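Local coordinates for protein ferredoxin (Mycobacterium smegmatis, PDB 2V2K) that carries electrons between partners in a wide range of metabolic reactions, using two bound iron-sulfur clusters, at residues 15-20 with 30-35. Numbering follows the deposited sequence.
Sequences ACIEEC and RMLYIH. With F3S (Fe3-s4 cluster), chain D; F3S (Fe3-s4 cluster), chain C.
Leu32 reaches from strand 32-34 to helix 15-19 and meets it through one methyl: CD2 lies 3.3 Å from Ile17 CG2, closer than usual for two carbons, and the two side chains cross at about a right angle. The same methyl is 4.1 Å from Cys16 SG, a looser approach. No hydrogen bond joins the segments and only 85 Å² is buried between them, so the direct contact is small and apolar. Cys16 SG binds iron FE1 of one cluster at 2.4 Å. The leucine's two methyls divide the work: CD1 rests 3.7 Å from sulfide S1 of that cluster, and CD2 faces the helix. Iron-ligating cysteines at both ends of this short helix are a hallmark of the two-cluster ferredoxin fold: Cys20 binds an iron of the second cluster, whose sulfide S3 is packed by Ile34 CD1 at 3.9 Å. Both clusters are modelled here as three-iron species, although by similarity Cys20 would serve a [4Fe-4S] cluster. The second cluster is reached by Cys20 SG standing anti to the backbone N (chi1 -180°). Ile25 flanks both Cys16 and Leu32, while Ile4 of strand 2-4 also packs on the leucine, keeping this side buried. Ile17, by contrast, is exposed: its CG2 branch, anti to the carbonyl carbon, makes the leucine contact, whereas its CD1 stays beyond contact with the leucine.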
# COMPACT_ATOMS: atom_id res chain seq x y z
N ALA A 15 6.59 -5.46 7.63
CA ALA A 15 7.42 -6.58 7.20
C ALA A 15 7.68 -6.53 5.68
O ALA A 15 8.76 -6.90 5.21
CB ALA A 15 6.74 -7.88 7.56
N CYS A 16 6.65 -6.12 4.93
CA CYS A 16 6.68 -6.05 3.45
C CYS A 16 7.78 -5.18 2.86
O CYS A 16 8.39 -5.55 1.85
CB CYS A 16 5.33 -5.55 2.93
SG CYS A 16 4.86 -3.91 3.55
N ILE A 17 8.05 -4.03 3.50
CA ILE A 17 9.03 -3.09 2.94
C ILE A 17 10.43 -3.70 2.86
O ILE A 17 11.16 -3.42 1.91
CB ILE A 17 9.00 -1.70 3.64
CG1 ILE A 17 9.37 -1.78 5.12
CG2 ILE A 17 7.60 -1.08 3.50
CD1 ILE A 17 9.73 -0.39 5.72
N GLU A 18 10.78 -4.54 3.83
CA GLU A 18 12.04 -5.27 3.79
C GLU A 18 12.25 -5.98 2.45
O GLU A 18 13.34 -5.96 1.88
CB GLU A 18 12.12 -6.28 4.93
CG GLU A 18 11.36 -5.86 6.18
N GLU A 19 11.19 -6.61 1.95
CA GLU A 19 11.29 -7.60 0.89
C GLU A 19 11.30 -7.03 -0.54
O GLU A 19 11.66 -7.75 -1.47
CB GLU A 19 10.15 -8.66 1.02
CG GLU A 19 10.05 -9.31 2.42
CD GLU A 19 11.31 -10.08 2.84
OE1 GLU A 19 11.95 -10.68 1.96
OE2 GLU A 19 11.65 -10.12 4.05
N CYS A 20 10.86 -5.79 -0.74
CA CYS A 20 10.64 -5.28 -2.10
C CYS A 20 11.96 -4.80 -2.72
O CYS A 20 12.51 -3.82 -2.26
CB CYS A 20 9.63 -4.13 -2.13
SG CYS A 20 9.36 -3.52 -3.81
N ARG A 30 -2.42 6.15 7.56
CA ARG A 30 -3.31 5.03 7.88
C ARG A 30 -2.84 3.64 7.46
O ARG A 30 -3.22 2.64 8.07
CB ARG A 30 -4.70 5.25 7.24
CG ARG A 30 -5.41 6.51 7.64
CD ARG A 30 -5.67 6.62 9.13
NE ARG A 30 -6.56 5.59 9.68
CZ ARG A 30 -7.90 5.59 9.61
NH1 ARG A 30 -8.55 6.55 8.96
NH2 ARG A 30 -8.60 4.61 10.18
N MET A 31 -2.07 3.57 6.38
CA MET A 31 -1.61 2.28 5.81
C MET A 31 -0.40 2.52 4.91
O MET A 31 0.04 3.66 4.74
CB MET A 31 -2.75 1.55 5.04
CG MET A 31 -3.32 2.33 3.87
SD MET A 31 -4.75 1.55 3.09
CE MET A 31 -4.03 0.15 2.23
N LEU A 32 0.17 1.42 4.39
CA LEU A 32 1.15 1.47 3.30
C LEU A 32 0.44 1.24 1.95
O LEU A 32 -0.65 0.71 1.90
CB LEU A 32 2.28 0.46 3.50
CG LEU A 32 3.41 1.05 4.34
CD1 LEU A 32 2.89 1.28 5.77
CD2 LEU A 32 4.65 0.16 4.32
N TYR A 33 1.10 1.69 0.88
CA TYR A 33 0.56 1.72 -0.49
C TYR A 33 1.64 1.29 -1.49
O TYR A 33 2.79 1.75 -1.41
CB TYR A 33 0.09 3.14 -0.85
CG TYR A 33 -0.94 3.77 0.10
CD1 TYR A 33 -0.54 4.43 1.28
CD2 TYR A 33 -2.29 3.71 -0.19
CE1 TYR A 33 -1.50 5.01 2.14
CE2 TYR A 33 -3.24 4.28 0.66
CZ TYR A 33 -2.84 4.94 1.81
OH TYR A 33 -3.81 5.48 2.62
N ILE A 34 1.29 0.38 -2.38
CA ILE A 34 2.20 -0.10 -3.46
C ILE A 34 2.03 0.80 -4.67
O ILE A 34 0.89 0.96 -5.18
CB ILE A 34 1.95 -1.57 -3.83
CG1 ILE A 34 2.36 -2.47 -2.65
CG2 ILE A 34 2.65 -1.93 -5.17
CD1 ILE A 34 2.02 -3.96 -2.78
N HIS A 35 3.13 1.37 -5.16
CA HIS A 35 3.05 2.23 -6.35
C HIS A 35 2.86 1.38 -7.59
O HIS A 35 3.76 0.62 -7.94
CB HIS A 35 4.33 3.06 -6.50
CG HIS A 35 4.17 4.24 -7.39
ND1 HIS A 35 3.51 4.18 -8.59
CD2 HIS A 35 4.57 5.53 -7.24
CE1 HIS A 35 3.48 5.38 -9.14
NE2 HIS A 35 4.10 6.22 -8.34
FE1 F3S D . 3.03 -4.29 5.08
FE3 F3S D . 0.74 -3.35 6.03
FE4 F3S D . 1.22 -5.95 6.09
S1 F3S D . 2.63 -2.41 6.29
S2 F3S D . 3.44 -6.14 6.32
S3 F3S D . 1.00 -4.59 4.31
S4 F3S D . 0.10 -4.65 7.62
FE1 F3S C . 5.66 -5.24 -6.27
FE3 F3S C . 5.74 -6.59 -3.88
FE4 F3S C . 7.81 -5.05 -4.68
S1 F3S C . 4.99 -7.38 -5.88
S2 F3S C . 7.85 -5.25 -6.97
S3 F3S C . 5.65 -4.31 -4.19
S4 F3S C . 7.98 -7.12 -3.64